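Local coordinates for Nab2p (Saccharomyces cerevisiae YJM1574, PDB 5L2L), which binds the poly(A) tails of mRNAs and pre-mRNAs through CCCH zinc fingers, protecting them from the exosome and helping to control tail length and nuclear export, at residues F[6-11]-F[21-26]; F[46-51]-F[63-68]. One frame throughout, in Å; residues are numbered along the deposited sequence.

Contact 1. Residues F[6-11]-F[21-26]. With ZN (zinc ion), chain S; nucleotides of chain C; nucleotides of chain G.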
loop_
_atom_site.group_PDB
_atom_site.type_symbol
_atom_site.label_atom_id
_atom_site.label_comp_id
_atom_site.label_asym_id
_atom_site.label_seq_id
_atom_site.Cartn_x
_atom_site.Cartn_y
_atom_site.Cartn_z
ATOM N N LEU F 6 7.165 15.632 16.162
ATOM C CA LEU F 6 7.753 16.427 15.087
ATOM C C LEU F 6 8.700 15.618 14.192
ATOM O O LEU F 6 9.022 16.065 13.090
ATOM C CB LEU F 6 8.502 17.628 15.673
ATOM C CG LEU F 6 7.657 18.754 16.266
ATOM C CD1 LEU F 6 8.521 19.743 17.014
ATOM C CD2 LEU F 6 6.851 19.484 15.203
ATOM N N GLU F 7 9.152 14.449 14.628
ATOM C CA GLU F 7 10.034 13.647 13.791
ATOM C C GLU F 7 9.353 13.286 12.473
ATOM O O GLU F 7 8.146 13.031 12.424
ATOM C CB GLU F 7 10.448 12.377 14.522
ATOM C CG GLU F 7 11.419 12.629 15.643
ATOM C CD GLU F 7 12.336 11.446 15.878
ATOM O OE1 GLU F 7 11.829 10.374 16.280
ATOM O OE2 GLU F 7 13.559 11.583 15.634
ATOM N N GLN F 8 10.146 13.269 11.404
ATOM C CA GLN F 8 9.631 13.046 10.056
ATOM C C GLN F 8 9.345 11.568 9.770
ATOM O O GLN F 8 10.216 10.716 9.959
ATOM C CB GLN F 8 10.651 13.556 9.032
ATOM C CG GLN F 8 10.058 13.793 7.666
ATOM C CD GLN F 8 9.154 15.014 7.664
ATOM O OE1 GLN F 8 9.332 15.930 8.471
ATOM N NE2 GLN F 8 8.172 15.021 6.797
ATOM N N CYS F 9 8.135 11.272 9.271
ATOM C CA CYS F 9 7.824 9.923 8.785
ATOM C C CYS F 9 8.643 9.602 7.542
ATOM O O CYS F 9 8.601 10.349 6.565
ATOM C CB CYS F 9 6.343 9.792 8.439
ATOM S SG CYS F 9 5.917 8.093 7.901
ATOM N N LYS F 10 9.358 8.465 7.558
ATOM C CA LYS F 10 10.218 8.129 6.424
ATOM C C LYS F 10 9.452 7.665 5.189
ATOM O O LYS F 10 10.059 7.601 4.110
ATOM C CB LYS F 10 11.253 7.063 6.820
ATOM C CG LYS F 10 10.679 5.686 7.157
ATOM C CD LYS F 10 11.748 4.693 7.656
ATOM C CE LYS F 10 12.610 4.234 6.513
ATOM N NZ LYS F 10 13.720 3.281 6.896
ATOM N N PHE F 11 8.145 7.371 5.305
ATOM C CA PHE F 11 7.337 6.886 4.191
ATOM C C PHE F 11 6.518 7.980 3.508
ATOM O O PHE F 11 5.986 7.742 2.419
ATOM C CB PHE F 11 6.419 5.755 4.681
ATOM C CG PHE F 11 7.185 4.626 5.324
ATOM C CD1 PHE F 11 8.011 3.815 4.558
ATOM C CD2 PHE F 11 7.139 4.419 6.691
ATOM C CE1 PHE F 11 8.769 2.803 5.156
ATOM C CE2 PHE F 11 7.880 3.410 7.284
ATOM C CZ PHE F 11 8.694 2.603 6.517
ATOM N N LYS F 21 2.335 8.356 14.292
ATOM C CA LYS F 21 2.414 9.580 15.083
ATOM C C LYS F 21 3.298 10.662 14.475
ATOM O O LYS F 21 3.381 11.755 15.050
ATOM C CB LYS F 21 2.903 9.257 16.505
ATOM C CG LYS F 21 4.318 8.765 16.625
ATOM C CD LYS F 21 4.656 8.491 18.101
ATOM C CE LYS F 21 6.084 8.035 18.289
ATOM N NZ LYS F 21 6.464 7.985 19.743
ATOM N N TYR F 22 3.917 10.420 13.320
ATOM C CA TYR F 22 4.975 11.289 12.806
ATOM C C TYR F 22 4.451 12.295 11.763
ATOM O O TYR F 22 3.288 12.258 11.342
ATOM C CB TYR F 22 6.107 10.414 12.239
ATOM C CG TYR F 22 6.760 9.547 13.293
ATOM C CD1 TYR F 22 7.570 10.106 14.270
ATOM C CD2 TYR F 22 6.546 8.174 13.331
ATOM C CE1 TYR F 22 8.171 9.315 15.242
ATOM C CE2 TYR F 22 7.155 7.374 14.305
ATOM C CZ TYR F 22 7.960 7.960 15.248
ATOM O OH TYR F 22 8.556 7.180 16.214
ATOM N N ARG F 23 5.331 13.222 11.357
ATOM C CA ARG F 23 4.987 14.261 10.375
ATOM C C ARG F 23 5.166 13.732 8.954
ATOM O O ARG F 23 6.142 13.035 8.660
ATOM C CB ARG F 23 5.853 15.518 10.544
ATOM C CG ARG F 23 5.514 16.400 11.743
ATOM C CD ARG F 23 5.967 17.892 11.544
ATOM N NE ARG F 23 7.406 18.065 11.716
ATOM C CZ ARG F 23 8.042 19.235 11.759
ATOM N NH1 ARG F 23 7.379 20.392 11.647
ATOM N NH2 ARG F 23 9.357 19.250 11.922
ATOM N N HIS F 24 4.237 14.103 8.068
ATOM C CA HIS F 24 4.197 13.616 6.688
ATOM C C HIS F 24 4.325 14.771 5.695
ATOM O O HIS F 24 3.493 15.692 5.677
ATOM C CB HIS F 24 2.906 12.828 6.427
ATOM C CG HIS F 24 2.776 11.595 7.272
ATOM N ND1 HIS F 24 2.238 11.618 8.539
ATOM C CD2 HIS F 24 3.166 10.313 7.053
ATOM C CE1 HIS F 24 2.280 10.398 9.056
ATOM N NE2 HIS F 24 2.858 9.591 8.179
ATOM N N ALA F 25 5.339 14.697 4.839
ATOM C CA ALA F 25 5.532 15.702 3.796
ATOM C C ALA F 25 4.627 15.419 2.594
ATOM O O ALA F 25 4.526 14.273 2.134
ATOM C CB ALA F 25 7.007 15.736 3.364
ATOM N N ARG F 26 3.976 16.470 2.083
ATOM C CA ARG F 26 3.199 16.416 0.845
ATOM C C ARG F 26 3.787 17.307 -0.241
ATOM O O ARG F 26 3.182 17.439 -1.317
ATOM C CB ARG F 26 1.736 16.816 1.091
ATOM C CG ARG F 26 1.067 15.981 2.130
ATOM C CD ARG F 26 -0.448 15.990 1.997
ATOM N NE ARG F 26 -1.042 17.322 1.966
ATOM C CZ ARG F 26 -1.212 18.093 3.035
ATOM N NH1 ARG F 26 -0.798 17.684 4.221
ATOM N NH2 ARG F 26 -1.781 19.279 2.918
HETATM ZN ZN ZN S . 3.736 7.763 8.718
ATOM P P A C 3 8.097 3.624 16.777
ATOM O OP1 A C 3 6.881 4.453 17.009
ATOM O OP2 A C 3 9.117 3.499 17.854
ATOM O "O5'" A C 3 7.654 2.157 16.322
ATOM C "C5'" A C 3 6.279 1.824 16.116
ATOM C "C4'" A C 3 5.922 1.819 14.648
ATOM O "O4'" A C 3 6.341 3.099 14.078
ATOM C "C3'" A C 3 6.614 0.726 13.820
ATOM O "O3'" A C 3 5.743 0.212 12.783
ATOM C "C2'" A C 3 7.815 1.473 13.222
ATOM O "O2'" A C 3 8.323 0.915 12.029
ATOM C "C1'" A C 3 7.234 2.876 13.001
ATOM N N9 A C 3 8.225 3.971 12.935
ATOM C C8 A C 3 9.292 4.271 13.759
ATOM N N7 A C 3 9.988 5.337 13.386
ATOM C C5 A C 3 9.345 5.788 12.226
ATOM C C6 A C 3 9.570 6.870 11.326
ATOM N N6 A C 3 10.543 7.780 11.422
ATOM N N1 A C 3 8.725 7.008 10.277
ATOM C C2 A C 3 7.726 6.128 10.147
ATOM N N3 A C 3 7.415 5.083 10.908
ATOM C C4 A C 3 8.266 4.950 11.947
ATOM P P A G 4 10.907 -2.654 8.294
ATOM O OP1 A G 4 12.350 -2.722 7.971
ATOM O OP2 A G 4 10.389 -1.770 9.367
ATOM O "O5'" A G 4 10.110 -2.183 6.992
ATOM C "C5'" A G 4 10.224 -2.897 5.788
ATOM C "C4'" A G 4 9.202 -2.463 4.780
ATOM O "O4'" A G 4 7.872 -2.499 5.357
ATOM C "C3'" A G 4 9.328 -1.050 4.231
ATOM O "O3'" A G 4 10.334 -0.955 3.226
ATOM C "C2'" A G 4 7.925 -0.822 3.673
ATOM O "O2'" A G 4 7.788 -1.485 2.417
ATOM C "C1'" A G 4 7.058 -1.529 4.724
ATOM N N9 A G 4 6.545 -0.585 5.739
ATOM C C8 A G 4 6.901 -0.472 7.064
ATOM N N7 A G 4 6.248 0.473 7.718
ATOM C C5 A G 4 5.419 1.038 6.752
ATOM C C6 A G 4 4.491 2.094 6.784
ATOM N N6 A G 4 4.226 2.824 7.859
ATOM N N1 A G 4 3.818 2.392 5.642
ATOM C C2 A G 4 4.077 1.667 4.537
ATOM N N3 A G 4 4.944 0.662 4.378
ATOM C C4 A G 4 5.580 0.383 5.535
ATOM P P A G 5 11.653 -0.034 3.354
ATOM O OP1 A G 5 12.834 -0.918 3.312
ATOM O OP2 A G 5 11.523 0.924 4.470
ATOM O "O5'" A G 5 11.690 0.751 1.970
ATOM C "C5'" A G 5 10.602 1.582 1.551
ATOM C "C4'" A G 5 11.083 2.728 0.689
ATOM O "O4'" A G 5 11.821 3.690 1.509
ATOM C "C3'" A G 5 12.024 2.341 -0.443
ATOM O "O3'" A G 5 11.823 3.237 -1.530
ATOM C "C2'" A G 5 13.399 2.557 0.189
ATOM O "O2'" A G 5 14.470 2.744 -0.719
ATOM C "C1'" A G 5 13.157 3.799 1.045
ATOM N N9 A G 5 14.061 3.873 2.205
ATOM C C8 A G 5 13.898 3.280 3.425
ATOM N N7 A G 5 14.883 3.478 4.273
ATOM C C5 A G 5 15.784 4.255 3.547
ATOM C C6 A G 5 17.033 4.818 3.865
ATOM N N6 A G 5 17.619 4.661 5.056
ATOM N N1 A G 5 17.680 5.529 2.908
ATOM C C2 A G 5 17.073 5.691 1.724
ATOM N N3 A G 5 15.886 5.228 1.317
ATOM C C4 A G 5 15.286 4.504 2.273
HETATM O O HOH W 1 10.716 16.731 11.104
HETATM O O HOH W 2 7.504 12.579 5.182
#

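Contact 2. Residues F[46-51]-F[63-68]. With ZN (zinc ion), chain U; ZN (zinc ion), chain T; nucleotides of chain G.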
loop_
_atom_site.group_PDB
_atom_site.type_symbol
_atom_site.label_atom_id
_atom_site.label_comp_id
_atom_site.label_asym_id
_atom_site.label_seq_id
_atom_site.Cartn_x
_atom_site.Cartn_y
_atom_site.Cartn_z
ATOM N N HIS F 46 11.353 17.865 5.970
ATOM C CA HIS F 46 12.324 18.064 7.039
ATOM C C HIS F 46 13.262 16.863 7.105
ATOM O O HIS F 46 12.892 15.753 6.702
ATOM C CB HIS F 46 11.654 18.254 8.417
ATOM C CG HIS F 46 10.473 19.187 8.415
ATOM N ND1 HIS F 46 9.178 18.750 8.239
ATOM C CD2 HIS F 46 10.396 20.530 8.573
ATOM C CE1 HIS F 46 8.353 19.784 8.277
ATOM N NE2 HIS F 46 9.068 20.878 8.481
ATOM N N PRO F 47 14.471 17.043 7.655
ATOM C CA PRO F 47 15.425 15.927 7.730
ATOM C C PRO F 47 14.895 14.734 8.523
ATOM O O PRO F 47 14.320 14.886 9.609
ATOM C CB PRO F 47 16.645 16.549 8.420
ATOM C CG PRO F 47 16.552 18.008 8.151
ATOM C CD PRO F 47 15.069 18.302 8.142
ATOM N N ILE F 48 15.136 13.514 7.968
ATOM C CA ILE F 48 14.860 12.246 8.643
ATOM C C ILE F 48 16.086 11.830 9.445
ATOM O O ILE F 48 17.221 11.917 8.956
ATOM C CB ILE F 48 14.492 11.149 7.624
ATOM C CG1 ILE F 48 13.222 11.503 6.836
ATOM C CG2 ILE F 48 14.330 9.802 8.324
ATOM C CD1 ILE F 48 13.087 10.665 5.559
ATOM N N ASN F 49 15.866 11.314 10.655
ATOM C CA ASN F 49 16.972 10.938 11.547
ATOM C C ASN F 49 17.430 9.494 11.290
ATOM O O ASN F 49 17.376 8.622 12.165
ATOM C CB ASN F 49 16.553 11.138 13.004
ATOM C CG ASN F 49 16.304 12.605 13.348
ATOM O OD1 ASN F 49 17.006 13.503 12.862
ATOM N ND2 ASN F 49 15.294 12.855 14.189
ATOM N N GLU F 50 17.917 9.256 10.069
ATOM C CA GLU F 50 18.402 7.944 9.635
ATOM C C GLU F 50 19.366 8.138 8.459
ATOM O O GLU F 50 19.134 8.995 7.611
ATOM C CB GLU F 50 17.234 7.020 9.215
ATOM C CG GLU F 50 17.664 5.608 8.804
ATOM C CD GLU F 50 16.510 4.694 8.388
ATOM O OE1 GLU F 50 15.346 4.962 8.744
ATOM O OE2 GLU F 50 16.778 3.673 7.711
ATOM N N ASP F 51 20.441 7.342 8.416
ATOM C CA ASP F 51 21.416 7.434 7.331
ATOM C C ASP F 51 20.840 6.916 6.011
ATOM O O ASP F 51 20.202 5.859 5.967
ATOM C CB ASP F 51 22.671 6.620 7.670
ATOM C CG ASP F 51 23.532 7.261 8.739
ATOM O OD1 ASP F 51 23.385 8.469 9.034
ATOM O OD2 ASP F 51 24.396 6.547 9.270
ATOM N N CYS F 63 15.799 13.762 -1.592
ATOM C CA CYS F 63 16.021 12.838 -0.479
ATOM C C CYS F 63 16.165 13.568 0.857
ATOM O O CYS F 63 16.976 14.493 0.990
ATOM C CB CYS F 63 17.273 11.992 -0.764
ATOM S SG CYS F 63 17.584 10.645 0.414
ATOM N N LEU F 64 15.407 13.105 1.866
ATOM C CA LEU F 64 15.416 13.682 3.206
ATOM C C LEU F 64 16.301 12.936 4.209
ATOM O O LEU F 64 16.377 13.360 5.372
ATOM C CB LEU F 64 13.978 13.745 3.757
ATOM C CG LEU F 64 12.986 14.605 2.976
ATOM C CD1 LEU F 64 11.553 14.501 3.534
ATOM C CD2 LEU F 64 13.429 16.066 2.969
ATOM N N PHE F 65 16.955 11.840 3.815
ATOM C CA PHE F 65 17.801 11.064 4.726
ATOM C C PHE F 65 19.167 11.755 4.922
ATOM O O PHE F 65 19.524 12.698 4.205
ATOM C CB PHE F 65 17.976 9.620 4.196
ATOM C CG PHE F 65 16.701 8.783 4.246
ATOM C CD1 PHE F 65 16.378 8.037 5.387
ATOM C CD2 PHE F 65 15.846 8.719 3.149
ATOM C CE1 PHE F 65 15.210 7.281 5.444
ATOM C CE2 PHE F 65 14.678 7.948 3.198
ATOM C CZ PHE F 65 14.360 7.231 4.356
ATOM N N ARG F 66 19.937 11.296 5.929
ATOM C CA ARG F 66 21.253 11.883 6.217
ATOM C C ARG F 66 22.321 11.381 5.249
ATOM O O ARG F 66 22.425 10.183 4.984
ATOM C CB ARG F 66 21.715 11.568 7.644
ATOM C CG ARG F 66 20.949 12.251 8.768
ATOM C CD ARG F 66 21.699 12.109 10.115
ATOM N NE ARG F 66 21.828 10.703 10.507
ATOM C CZ ARG F 66 21.200 10.130 11.526
ATOM N NH1 ARG F 66 20.392 10.833 12.311
ATOM N NH2 ARG F 66 21.385 8.841 11.772
ATOM N N HIS F 67 23.153 12.302 4.755
ATOM C CA HIS F 67 24.231 11.931 3.837
ATOM C C HIS F 67 25.598 12.326 4.382
ATOM O O HIS F 67 25.714 13.287 5.152
ATOM C CB HIS F 67 24.040 12.587 2.463
ATOM C CG HIS F 67 22.738 12.236 1.815
ATOM N ND1 HIS F 67 21.613 13.021 1.940
ATOM C CD2 HIS F 67 22.361 11.153 1.089
ATOM C CE1 HIS F 67 20.605 12.446 1.308
ATOM N NE2 HIS F 67 21.027 11.313 0.787
ATOM N N PRO F 68 26.654 11.612 3.991
ATOM C CA PRO F 68 28.006 12.016 4.363
ATOM C C PRO F 68 28.375 13.342 3.727
ATOM O O PRO F 68 27.784 13.746 2.715
ATOM C CB PRO F 68 28.884 10.884 3.803
ATOM C CG PRO F 68 27.997 9.747 3.616
ATOM C CD PRO F 68 26.651 10.313 3.293
HETATM ZN ZN ZN U . 19.735 9.939 -0.141
HETATM ZN ZN ZN T . 8.231 22.805 8.446
ATOM P P A G 5 11.653 -0.034 3.354
ATOM O OP1 A G 5 12.834 -0.918 3.312
ATOM O OP2 A G 5 11.523 0.924 4.470
ATOM O "O5'" A G 5 11.690 0.751 1.970
ATOM C "C5'" A G 5 10.602 1.582 1.551
ATOM C "C4'" A G 5 11.083 2.728 0.689
ATOM O "O4'" A G 5 11.821 3.690 1.509
ATOM C "C3'" A G 5 12.024 2.341 -0.443
ATOM O "O3'" A G 5 11.823 3.237 -1.530
ATOM C "C2'" A G 5 13.399 2.557 0.189
ATOM O "O2'" A G 5 14.470 2.744 -0.719
ATOM C "C1'" A G 5 13.157 3.799 1.045
ATOM N N9 A G 5 14.061 3.873 2.205
ATOM C C8 A G 5 13.898 3.280 3.425
ATOM N N7 A G 5 14.883 3.478 4.273
ATOM C C5 A G 5 15.784 4.255 3.547
ATOM C C6 A G 5 17.033 4.818 3.865
ATOM N N6 A G 5 17.619 4.661 5.056
ATOM N N1 A G 5 17.680 5.529 2.908
ATOM C C2 A G 5 17.073 5.691 1.724
ATOM N N3 A G 5 15.886 5.228 1.317
ATOM C C4 A G 5 15.286 4.504 2.273
HETATM O O HOH W 3 18.500 13.855 7.314
HETATM O O HOH W 4 25.098 9.559 6.328
#

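Contact 1. Residues F[6-11]-F[21-26]
Gln8 and Arg23 face each other in a single beta bridge, their CA atoms 4.8 Å apart, closed by two backbone hydrogen bonds: Arg23 N to Glu7 O, nearly straight at 175°, and Cys9 N to Arg23 O at 2.7 Å. The Arg23 side chain, bent at chi3 (-76°), turns its guanidinium back to the Leu6 carbonyl, where NE donates to Leu6 O at 2.9 Å and NH2 adds a weak second bond. Leu6 CD2 sits over the centre of one guanidinium face, while water 1 ties Leu6 O, Gln8 OE1 and Arg23 NH2 together; Gln8 OE1 also accepts from His46 ND1 of the next finger. NH1 reaches Arg39 O, so an alanine here would probably leave the Arg39 carbonyl without this donor and Leu6 O with only water 1 of the partners described, and open a gap under Leu6 CD2. On the zinc side, Cys9 SG and His24 NE2 bind the ion at 2.4 and 2.1 Å, and Cys15 and Cys20 complete this CCCH site. Cys9 CB lies over the His24 ring, and a chi1 of -177° swings SG away from the backbone N, onto the zinc. The same segments hold adenine A3 of chain C: it donates N6 to Gln8 O and accepts Lys10 N at its N1 (3.1 Å), its base lying over one face of Tyr22, toward the rim; Lys21 CG backs the opposite face. Amino donor and ring acceptor both meet backbone atoms, consistent with adenine being recognised by main chain that the zinc site probably helps to position, beside Tyr22.

Contact 2. Residues F[46-51]-F[63-68]
This is a contact between consecutive zinc fingers: the link leaving His46, the last zinc ligand of finger 6, runs against Leu64 to Arg66, which lie between the zinc ligands Cys63 and His67 of finger 7. Two backbone hydrogen bonds, Ile48 N to Leu64 O (2.9 Å) and Arg66 N to Glu50 O (3.0 Å), hold the link at both ends of an inverse gamma turn centred on Asn49. The Ile48 side chain points into the contact. Its CD1 stands over the centre of the Phe65 ring, 3.8 Å from the centroid and 9° off the normal, a CH-pi contact, and also meets Leu64 CB. A5 of chain G stacks on the other face of Phe65, with Phe65 CZ 3.4 Å from its C5. Arg66, bent at chi3 (-62°), lays one guanidinium face over Glu50 N and offers its edge to Asp51: NE meets OD1 at 3.1 Å in a salt bridge, although the carboxylate is turned 81° from the guanidinium plane. The A5 amino group N6 gives bonds to both Glu50 OE2 and Asp51 O, each 3.0 Å long, consistent with a preference for a base with an exocyclic amino group, as in adenine, read jointly by the link and Phe65.

In the fold
Contact 1 closes finger 5 on itself, whereas contact 2 joins fingers 6 and 7; their centres lie 12 Å apart, in series along the chain, yet they touch directly. Glu7 OE2 lies 2.6 Å from Asn49 ND2 and Gln8 OE1 2.8 Å from His46 ND1, both probable hydrogen bonds; the second ties finger 5 to a zinc ligand of finger 6. Arg23 CZ packs 3.5 Å from His46 CE1. A5 of chain G bridges the two as well: Lys10 NZ of contact 1 donates to its N7 at 2.9 Å and forms a salt bridge with Glu50, so this base is gripped from both contacts, while A3 of chain C, on a separate strand, engages contact 1.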